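Local coordinates for glycerate dehydrogenase related protein (PDB 3GVX), which probably reduces glyoxylate or hydroxypyruvate with NAD(P)H as a D-isomer specific 2-hydroxyacid dehydrogenase, at residues D34-V39 with R49-Q54. Sequence-based numbering, arbitrary orientation.
Sequences DAEAQV and RTKMIQ
Two neighbouring parallel strands of the five-stranded sheet, 37-40 and 52-55, pair here together with the turns that lead into them. Gln38 bonds through both backbone atoms: its N gives a hydrogen bond to Met52 O, and its O takes a nearly straight one from Gln54 N at 2.7 Å. Two residues earlier, Glu36 O is gripped twice, by Met52 N and Lys51 N, each at 3.0 Å. Ahead of the strands side chains take over. Asp34, its CG swung opposite the backbone N (chi1 -154°), brings OD1 to Arg49 N (3.0 Å), which meets it from above the carboxylate plane, while OD2 accepts from Lys48 N. Arg49, bent at chi3, curls back to set NH1 on Asp34 O at 2.9 Å, the oxygen lying at the guanidinium edge. Glu36 CG covers one face of that guanidinium, 3.6 Å from NH2, which also pairs with Asp2. Lys51 runs alongside Glu36, and its NZ makes a salt bridge to OE1 at 3.0 Å, from above the carboxylate plane. A water bridges Asp34 OD1, Ala35 O and Thr50 OG1. Further along, Ala37 and Val39 share a face with Met52 and Gln54, packed against helix 266-279 and Phe280; Gln38 and Ile53 occupy the reverse. Flanked by strands 3-5 and 73-75, the pair forms part of the 2-1-3-4-5 parallel sheet, a flavodoxin-like strand order characteristic of the substrate-binding domain in D-2-hydroxyacid dehydrogenases.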
loop_
_atom_site.group_PDB
_atom_site.type_symbol
_atom_site.label_atom_id
_atom_site.label_comp_id
_atom_site.label_asym_id
_atom_site.label_seq_id
_atom_site.Cartn_x
_atom_site.Cartn_y
_atom_site.Cartn_z
ATOM N N ASP B 34 43.421 4.759 -1.938
ATOM C CA ASP B 34 43.077 5.413 -3.188
ATOM C C ASP B 34 42.156 4.511 -3.991
ATOM O O ASP B 34 42.609 3.781 -4.872
ATOM C CB ASP B 34 44.353 5.674 -3.995
ATOM C CG ASP B 34 44.218 6.848 -4.935
ATOM O OD1 ASP B 34 43.082 7.114 -5.379
ATOM O OD2 ASP B 34 45.237 7.499 -5.239
ATOM N N ALA B 35 40.863 4.557 -3.699
ATOM C CA ALA B 35 39.907 3.713 -4.405
ATOM C C ALA B 35 39.129 4.426 -5.510
ATOM O O ALA B 35 39.132 5.658 -5.616
ATOM C CB ALA B 35 38.935 3.083 -3.402
ATOM N N GLU B 36 38.481 3.626 -6.349
ATOM C CA GLU B 36 37.671 4.150 -7.430
ATOM C C GLU B 36 36.406 4.767 -6.866
ATOM O O GLU B 36 35.904 5.745 -7.390
ATOM C CB GLU B 36 37.313 3.045 -8.396
ATOM C CG GLU B 36 38.445 2.719 -9.316
ATOM C CD GLU B 36 38.085 1.658 -10.333
ATOM O OE1 GLU B 36 38.714 1.635 -11.412
ATOM O OE2 GLU B 36 37.179 0.842 -10.061
ATOM N N ALA B 37 35.901 4.188 -5.786
ATOM C CA ALA B 37 34.706 4.704 -5.172
ATOM C C ALA B 37 34.953 5.078 -3.731
ATOM O O ALA B 37 35.663 4.391 -2.986
ATOM C CB ALA B 37 33.585 3.689 -5.283
ATOM N N GLN B 38 34.374 6.203 -3.351
ATOM C CA GLN B 38 34.504 6.702 -2.001
ATOM C C GLN B 38 33.119 7.017 -1.467
ATOM O O GLN B 38 32.325 7.689 -2.125
ATOM C CB GLN B 38 35.374 7.955 -1.988
ATOM C CG GLN B 38 35.752 8.428 -0.613
ATOM C CD GLN B 38 36.753 9.559 -0.674
ATOM O OE1 GLN B 38 37.843 9.403 -1.225
ATOM N NE2 GLN B 38 36.391 10.704 -0.120
ATOM N N VAL B 39 32.819 6.513 -0.280
ATOM C CA VAL B 39 31.530 6.778 0.340
ATOM C C VAL B 39 31.834 7.776 1.442
ATOM O O VAL B 39 32.743 7.571 2.237
ATOM C CB VAL B 39 30.917 5.500 0.941
ATOM C CG1 VAL B 39 29.514 5.797 1.456
ATOM C CG2 VAL B 39 30.910 4.383 -0.101
ATOM N N ARG B 49 42.954 7.556 -8.366
ATOM C CA ARG B 49 42.055 6.616 -9.014
ATOM C C ARG B 49 40.575 6.940 -8.830
ATOM O O ARG B 49 39.709 6.202 -9.299
ATOM C CB ARG B 49 42.359 5.209 -8.492
ATOM C CG ARG B 49 43.825 4.859 -8.565
ATOM C CD ARG B 49 44.083 3.442 -8.117
ATOM N NE ARG B 49 43.250 2.490 -8.841
ATOM C CZ ARG B 49 42.259 1.794 -8.289
ATOM N NH1 ARG B 49 41.976 1.942 -7.002
ATOM N NH2 ARG B 49 41.544 0.957 -9.029
ATOM N N THR B 50 40.298 8.052 -8.154
ATOM C CA THR B 50 38.926 8.457 -7.862
ATOM C C THR B 50 38.058 8.628 -9.098
ATOM O O THR B 50 38.404 9.358 -10.024
ATOM C CB THR B 50 38.865 9.794 -7.096
ATOM O OG1 THR B 50 39.852 9.820 -6.060
ATOM C CG2 THR B 50 37.483 9.982 -6.494
ATOM N N LYS B 51 36.919 7.953 -9.103
ATOM C CA LYS B 51 35.979 8.054 -10.207
ATOM C C LYS B 51 34.640 8.473 -9.691
ATOM O O LYS B 51 33.885 9.150 -10.361
ATOM C CB LYS B 51 35.774 6.713 -10.874
ATOM C CG LYS B 51 36.932 6.154 -11.608
ATOM C CD LYS B 51 36.515 4.790 -12.085
ATOM C CE LYS B 51 37.466 4.237 -13.105
ATOM N NZ LYS B 51 36.981 2.899 -13.523
HETATM N N MSE B 52 34.344 8.039 -8.480
HETATM C CA MSE B 52 33.038 8.309 -7.923
HETATM C C MSE B 52 33.003 8.537 -6.435
HETATM O O MSE B 52 33.658 7.837 -5.668
HETATM C CB MSE B 52 32.093 7.162 -8.309
HETATM C CG MSE B 52 30.649 7.274 -7.787
HETATM SE SE MSE B 52 30.596 6.865 -6.026
HETATM C CE MSE B 52 29.423 5.922 -5.843
ATOM N N ILE B 53 32.193 9.512 -6.042
ATOM C CA ILE B 53 32.020 9.852 -4.648
ATOM C C ILE B 53 30.552 9.758 -4.294
ATOM O O ILE B 53 29.705 10.394 -4.920
ATOM C CB ILE B 53 32.539 11.275 -4.373
ATOM C CG1 ILE B 53 34.021 11.348 -4.765
ATOM C CG2 ILE B 53 32.333 11.647 -2.908
ATOM C CD1 ILE B 53 34.643 12.712 -4.645
ATOM N N GLN B 54 30.255 8.956 -3.281
ATOM C CA GLN B 54 28.881 8.740 -2.842
ATOM C C GLN B 54 28.570 9.278 -1.448
ATOM O O GLN B 54 29.042 8.734 -0.452
ATOM C CB GLN B 54 28.562 7.247 -2.871
ATOM C CG GLN B 54 27.171 6.918 -2.390
ATOM C CD GLN B 54 26.112 7.200 -3.427
ATOM O OE1 GLN B 54 26.120 6.623 -4.516
ATOM N NE2 GLN B 54 25.188 8.101 -3.097
HETATM O O HOH W 1 40.447 7.729 -4.673
#